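Local coordinates for nisin immunity protein (Lactococcus lactis subsp. lactis, PDB 5XHB) that takes part in the immunity of the producing bacterium against nisin supplied from outside, and is natively a lipoprotein of the cell membrane, at residues V161-S166 / R191-Y196; G197-I202 / E209-E214. All blocks are in the same frame, centred on the assembly; numbering follows the deposited sequence.

Contact 1: V161-S166 / R191-Y196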
# COMPACT_ATOMS: atom_id res chain seq x y z
N VAL A 161 19.60 -9.69 -8.36
CA VAL A 161 20.13 -10.98 -7.99
C VAL A 161 20.68 -10.87 -6.58
O VAL A 161 21.31 -9.86 -6.23
CB VAL A 161 21.26 -11.44 -8.93
CG1 VAL A 161 21.85 -12.74 -8.42
CG2 VAL A 161 20.75 -11.58 -10.37
N ARG A 162 20.43 -11.89 -5.76
CA ARG A 162 21.14 -12.02 -4.49
C ARG A 162 21.64 -13.45 -4.39
O ARG A 162 20.92 -14.39 -4.67
CB ARG A 162 20.24 -11.69 -3.27
CG ARG A 162 19.74 -10.25 -3.19
CD ARG A 162 20.89 -9.26 -2.91
NE ARG A 162 20.42 -7.88 -2.79
CZ ARG A 162 20.23 -7.06 -3.82
NH1 ARG A 162 20.45 -7.48 -5.06
NH2 ARG A 162 19.80 -5.83 -3.61
N VAL A 163 22.89 -13.58 -3.98
CA VAL A 163 23.46 -14.85 -3.59
C VAL A 163 23.70 -14.74 -2.10
O VAL A 163 24.39 -13.81 -1.66
CB VAL A 163 24.78 -15.15 -4.33
CG1 VAL A 163 25.42 -16.42 -3.79
CG2 VAL A 163 24.54 -15.24 -5.84
N PHE A 164 23.13 -15.64 -1.32
CA PHE A 164 23.14 -15.42 0.12
C PHE A 164 23.33 -16.72 0.86
O PHE A 164 23.13 -17.79 0.31
CB PHE A 164 21.85 -14.72 0.60
CG PHE A 164 20.57 -15.40 0.17
CD1 PHE A 164 20.02 -16.42 0.93
CD2 PHE A 164 19.90 -14.99 -0.98
CE1 PHE A 164 18.82 -17.04 0.55
CE2 PHE A 164 18.71 -15.61 -1.38
CZ PHE A 164 18.18 -16.63 -0.62
N ASP A 165 23.78 -16.61 2.10
CA ASP A 165 23.89 -17.76 2.98
C ASP A 165 22.52 -18.40 3.13
O ASP A 165 21.58 -17.73 3.52
CB ASP A 165 24.43 -17.35 4.35
CG ASP A 165 24.76 -18.55 5.22
OD1 ASP A 165 23.82 -19.29 5.59
OD2 ASP A 165 25.96 -18.74 5.52
N SER A 166 22.42 -19.69 2.83
CA SER A 166 21.12 -20.36 2.82
C SER A 166 20.41 -20.33 4.17
O SER A 166 19.18 -20.33 4.22
CB SER A 166 21.28 -21.80 2.37
OG SER A 166 21.82 -21.86 1.07
N ARG A 191 25.10 -21.81 -0.05
CA ARG A 191 24.65 -20.58 -0.69
C ARG A 191 23.39 -20.80 -1.54
O ARG A 191 23.19 -21.87 -2.11
CB ARG A 191 25.77 -19.98 -1.55
CG ARG A 191 27.00 -19.54 -0.76
CD ARG A 191 28.12 -19.08 -1.69
NE ARG A 191 29.19 -18.39 -0.97
CZ ARG A 191 30.25 -17.84 -1.55
NH1 ARG A 191 30.40 -17.90 -2.87
NH2 ARG A 191 31.18 -17.24 -0.82
N THR A 192 22.57 -19.76 -1.63
CA THR A 192 21.34 -19.82 -2.42
C THR A 192 21.30 -18.60 -3.32
O THR A 192 21.58 -17.50 -2.85
CB THR A 192 20.10 -19.86 -1.50
OG1 THR A 192 20.12 -21.07 -0.73
CG2 THR A 192 18.81 -19.80 -2.31
N GLU A 193 20.98 -18.78 -4.60
CA GLU A 193 20.76 -17.64 -5.48
C GLU A 193 19.28 -17.42 -5.75
O GLU A 193 18.57 -18.33 -6.19
CB GLU A 193 21.49 -17.78 -6.82
CG GLU A 193 21.16 -16.60 -7.76
CD GLU A 193 21.97 -16.57 -9.07
OE1 GLU A 193 23.07 -17.15 -9.13
OE2 GLU A 193 21.48 -15.96 -10.04
N TRP A 194 18.82 -16.19 -5.51
CA TRP A 194 17.47 -15.80 -5.90
C TRP A 194 17.55 -14.73 -6.97
O TRP A 194 18.31 -13.77 -6.83
CB TRP A 194 16.67 -15.26 -4.72
CG TRP A 194 16.08 -16.30 -3.85
CD1 TRP A 194 16.29 -17.66 -3.89
CD2 TRP A 194 15.13 -16.07 -2.80
NE1 TRP A 194 15.54 -18.28 -2.90
CE2 TRP A 194 14.82 -17.32 -2.23
CE3 TRP A 194 14.53 -14.92 -2.29
CZ2 TRP A 194 13.92 -17.45 -1.17
CZ3 TRP A 194 13.64 -15.05 -1.23
CH2 TRP A 194 13.34 -16.31 -0.69
N ASP A 195 16.77 -14.91 -8.02
CA ASP A 195 16.68 -13.92 -9.07
C ASP A 195 15.30 -13.29 -8.94
O ASP A 195 14.30 -13.98 -9.04
CB ASP A 195 16.89 -14.56 -10.44
CG ASP A 195 18.22 -15.32 -10.52
OD1 ASP A 195 19.22 -14.76 -10.03
OD2 ASP A 195 18.27 -16.46 -11.03
N TYR A 196 15.25 -11.99 -8.68
CA TYR A 196 14.00 -11.31 -8.30
C TYR A 196 13.41 -10.60 -9.50
O TYR A 196 14.07 -9.75 -10.12
CB TYR A 196 14.24 -10.28 -7.20
CG TYR A 196 14.92 -10.79 -5.95
CD1 TYR A 196 16.26 -11.17 -5.96
CD2 TYR A 196 14.25 -10.81 -4.73
CE1 TYR A 196 16.90 -11.61 -4.80
CE2 TYR A 196 14.89 -11.26 -3.56
CZ TYR A 196 16.22 -11.64 -3.62
OH TYR A 196 16.87 -12.08 -2.48
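Phe164 meets Trp194 edge to face: its CE2 and CZ corner points at the five-membered part of the indole, CE2 lying 3.7 Å from CG of Trp194, with the ring planes almost perpendicular at 89°. The position of the Phe164 ring follows from its first torsion (chi1 53°), which sets CG between its own N and carbonyl carbon and swings the ring across to the neighbouring strand. There one face of the ring receives Thr192, whose CB sits 4.1 Å from the Phe164 ring centroid in a CH-pi contact, while Thr192 CG2 reaches CZ of Phe164. The hydroxyl branch, beside the backbone N, is turned to Ser166: Thr192 OG1 shares a 2.6 Å hydrogen bond with Ser166 OG, an oxygen that also binds Ser190. Further along the same face, the Arg162 chain passes nearly perpendicular to Tyr196, with CG 3.5 Å from Tyr196 OH; that hydroxyl is engaged by the carbonyl of Ser129. The bend at chi2 of Arg162 carries the guanidinium away from the tyrosine, and NH1 donates to the carbonyl of Val161 and pairs with Glu160. Val161 and Val163 occupy the reverse face with Glu193 and Asp195. Paired backbone bonds at Arg162 with Trp194 and at Phe164 with Thr192 complete an antiparallel beta ladder, joining the outermost strand 151-165 to its neighbour in the sheet of the Spa1 C-terminal domain.

Contact 2: G197-I202 / E209-E214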
# COMPACT_ATOMS: atom_id res chain seq x y z
N GLY A 197 12.16 -10.93 -9.82
CA GLY A 197 11.51 -10.35 -10.98
C GLY A 197 10.49 -9.28 -10.62
O GLY A 197 10.80 -8.32 -9.92
N GLU A 198 9.26 -9.46 -11.11
CA GLU A 198 8.22 -8.46 -10.92
C GLU A 198 7.61 -8.52 -9.53
O GLU A 198 7.67 -9.54 -8.86
CB GLU A 198 7.12 -8.65 -11.96
CG GLU A 198 7.61 -8.49 -13.38
CD GLU A 198 6.50 -8.64 -14.41
OE1 GLU A 198 5.37 -9.07 -14.06
OE2 GLU A 198 6.77 -8.33 -15.58
N ILE A 199 7.01 -7.40 -9.12
CA ILE A 199 6.17 -7.38 -7.93
C ILE A 199 4.75 -7.05 -8.36
O ILE A 199 4.54 -6.15 -9.17
CB ILE A 199 6.68 -6.37 -6.88
CG1 ILE A 199 7.97 -6.91 -6.25
CG2 ILE A 199 5.64 -6.17 -5.77
CD1 ILE A 199 8.74 -5.92 -5.48
N HIS A 200 3.79 -7.84 -7.88
CA HIS A 200 2.38 -7.61 -8.15
C HIS A 200 1.61 -7.54 -6.86
O HIS A 200 1.96 -8.20 -5.88
CB HIS A 200 1.77 -8.73 -9.00
CG HIS A 200 2.24 -8.76 -10.42
ND1 HIS A 200 1.41 -8.47 -11.48
CD2 HIS A 200 3.45 -9.07 -10.96
CE1 HIS A 200 2.08 -8.60 -12.61
NE2 HIS A 200 3.32 -8.97 -12.32
N SER A 201 0.53 -6.77 -6.89
CA SER A 201 -0.49 -6.86 -5.85
C SER A 201 -1.10 -8.25 -5.84
O SER A 201 -1.03 -8.98 -6.83
CB SER A 201 -1.60 -5.83 -6.12
OG SER A 201 -1.04 -4.54 -6.28
N ILE A 202 -1.74 -8.61 -4.73
CA ILE A 202 -2.53 -9.83 -4.67
C ILE A 202 -4.00 -9.39 -4.59
O ILE A 202 -4.35 -8.54 -3.78
CB ILE A 202 -2.12 -10.69 -3.48
CG1 ILE A 202 -0.71 -11.26 -3.72
CG2 ILE A 202 -3.12 -11.81 -3.22
CD1 ILE A 202 -0.13 -11.90 -2.50
N GLU A 209 -0.68 -5.30 3.34
CA GLU A 209 -0.96 -6.63 3.89
C GLU A 209 -0.03 -7.70 3.31
O GLU A 209 0.59 -8.47 4.04
CB GLU A 209 -2.40 -7.08 3.59
CG GLU A 209 -3.55 -6.28 4.16
CD GLU A 209 -4.88 -6.77 3.57
OE1 GLU A 209 -5.15 -7.99 3.69
OE2 GLU A 209 -5.60 -5.98 2.94
N ALA A 210 0.01 -7.74 1.99
CA ALA A 210 0.78 -8.76 1.28
C ALA A 210 0.97 -8.37 -0.17
O ALA A 210 0.20 -7.57 -0.71
CB ALA A 210 0.08 -10.12 1.35
N PHE A 211 2.00 -8.93 -0.78
CA PHE A 211 2.15 -8.79 -2.22
C PHE A 211 2.88 -10.00 -2.77
O PHE A 211 3.30 -10.87 -2.01
CB PHE A 211 2.87 -7.49 -2.58
CG PHE A 211 4.14 -7.26 -1.81
CD1 PHE A 211 5.36 -7.72 -2.29
CD2 PHE A 211 4.13 -6.55 -0.61
CE1 PHE A 211 6.54 -7.50 -1.58
CE2 PHE A 211 5.29 -6.33 0.11
CZ PHE A 211 6.50 -6.81 -0.37
N ALA A 212 2.99 -10.07 -4.10
CA ALA A 212 3.63 -11.22 -4.74
C ALA A 212 4.98 -10.83 -5.33
O ALA A 212 5.10 -9.78 -5.96
CB ALA A 212 2.73 -11.78 -5.83
N VAL A 213 5.99 -11.64 -5.09
CA VAL A 213 7.32 -11.37 -5.64
C VAL A 213 7.76 -12.53 -6.50
O VAL A 213 7.72 -13.67 -6.07
CB VAL A 213 8.38 -11.15 -4.52
CG1 VAL A 213 9.70 -10.61 -5.14
CG2 VAL A 213 7.84 -10.21 -3.47
N GLU A 214 8.16 -12.23 -7.73
CA GLU A 214 8.70 -13.23 -8.63
C GLU A 214 10.11 -13.63 -8.17
O GLU A 214 11.02 -12.80 -8.14
CB GLU A 214 8.73 -12.68 -10.06
CG GLU A 214 8.67 -13.72 -11.14
CD GLU A 214 8.41 -13.12 -12.52
OE1 GLU A 214 8.69 -11.91 -12.72
OE2 GLU A 214 7.92 -13.86 -13.39
O HOH W 1 -1.63 -6.75 -2.58
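The Glu214 side chain runs alongside that of Glu198, and its carboxylate reaches back to the neighbouring strand: Glu214 OE1 accepts the Glu198 backbone N at 3.0 Å through the anti lone pair, in an almost straight bond (176°). An extended chain, with CG roughly anti to its own N (chi1 -154°), delivers the oxygen there. The Glu214 backbone is held as well, its O accepting Gly197 N at 2.8 Å and its N donating to Glu198 O. One residue thus faces two, the pairing of a beta bulge in the hairpin of strands 191-202 and 210-215; beyond it Ile199 pairs with Val213, and His200 and Ala212 exchange two backbone hydrogen bonds. On one face Ile199 lies obliquely to Phe211, CG2 standing 3.8 Å from CD1 of the ring, and its CG1 lies near Val213 CG1. Near the turn, Ile202 lays CD1 3.6 Å from the Phe211 carbonyl carbon and CG1 4.1 Å from Ala212 CB. A water bridges the strands where they part, accepting from Ile202 N and lying within bonding distance of Ala210 O. In the next shell, Glu198 OE1 accepts a hydrogen bond from His200 NE2 at 2.7 Å, close to the imidazole plane. With ND1 bonded to the Gly152 carbonyl, both nitrogens face acceptors, so the ring is probably protonated, which would ease the closeness of the Glu198 and Glu214 carboxylates (OE1 to OE1 4.6 Å). Phe211 meets Phe122 edge to face and touches Tyr139, while Leu221 of strand 218-224 packs on Ile202 and Ala210.

Overall arrangement
Contacts 1 and 2 follow one another along the chain and share strand 191-202. Strand 151-165 runs beside it through both halves, and contact 1 samples that pairing in the first half; strand 210-215 lies along the other side of the second half, in contact 2. Their centres are about 18 Å apart, and they adjoin where Tyr196 CB comes 4.2 Å from Glu214 O. Both belong to the seven-stranded antiparallel sheet of the Spa1 C-terminal domain. Contact 2 is largely buried, about 11 Å from the centre of the chain, whereas contact 1 lies about 26 Å from it, at the surface. The long strand 191-202 thus runs from the outlying part of the sheet into the buried hairpin.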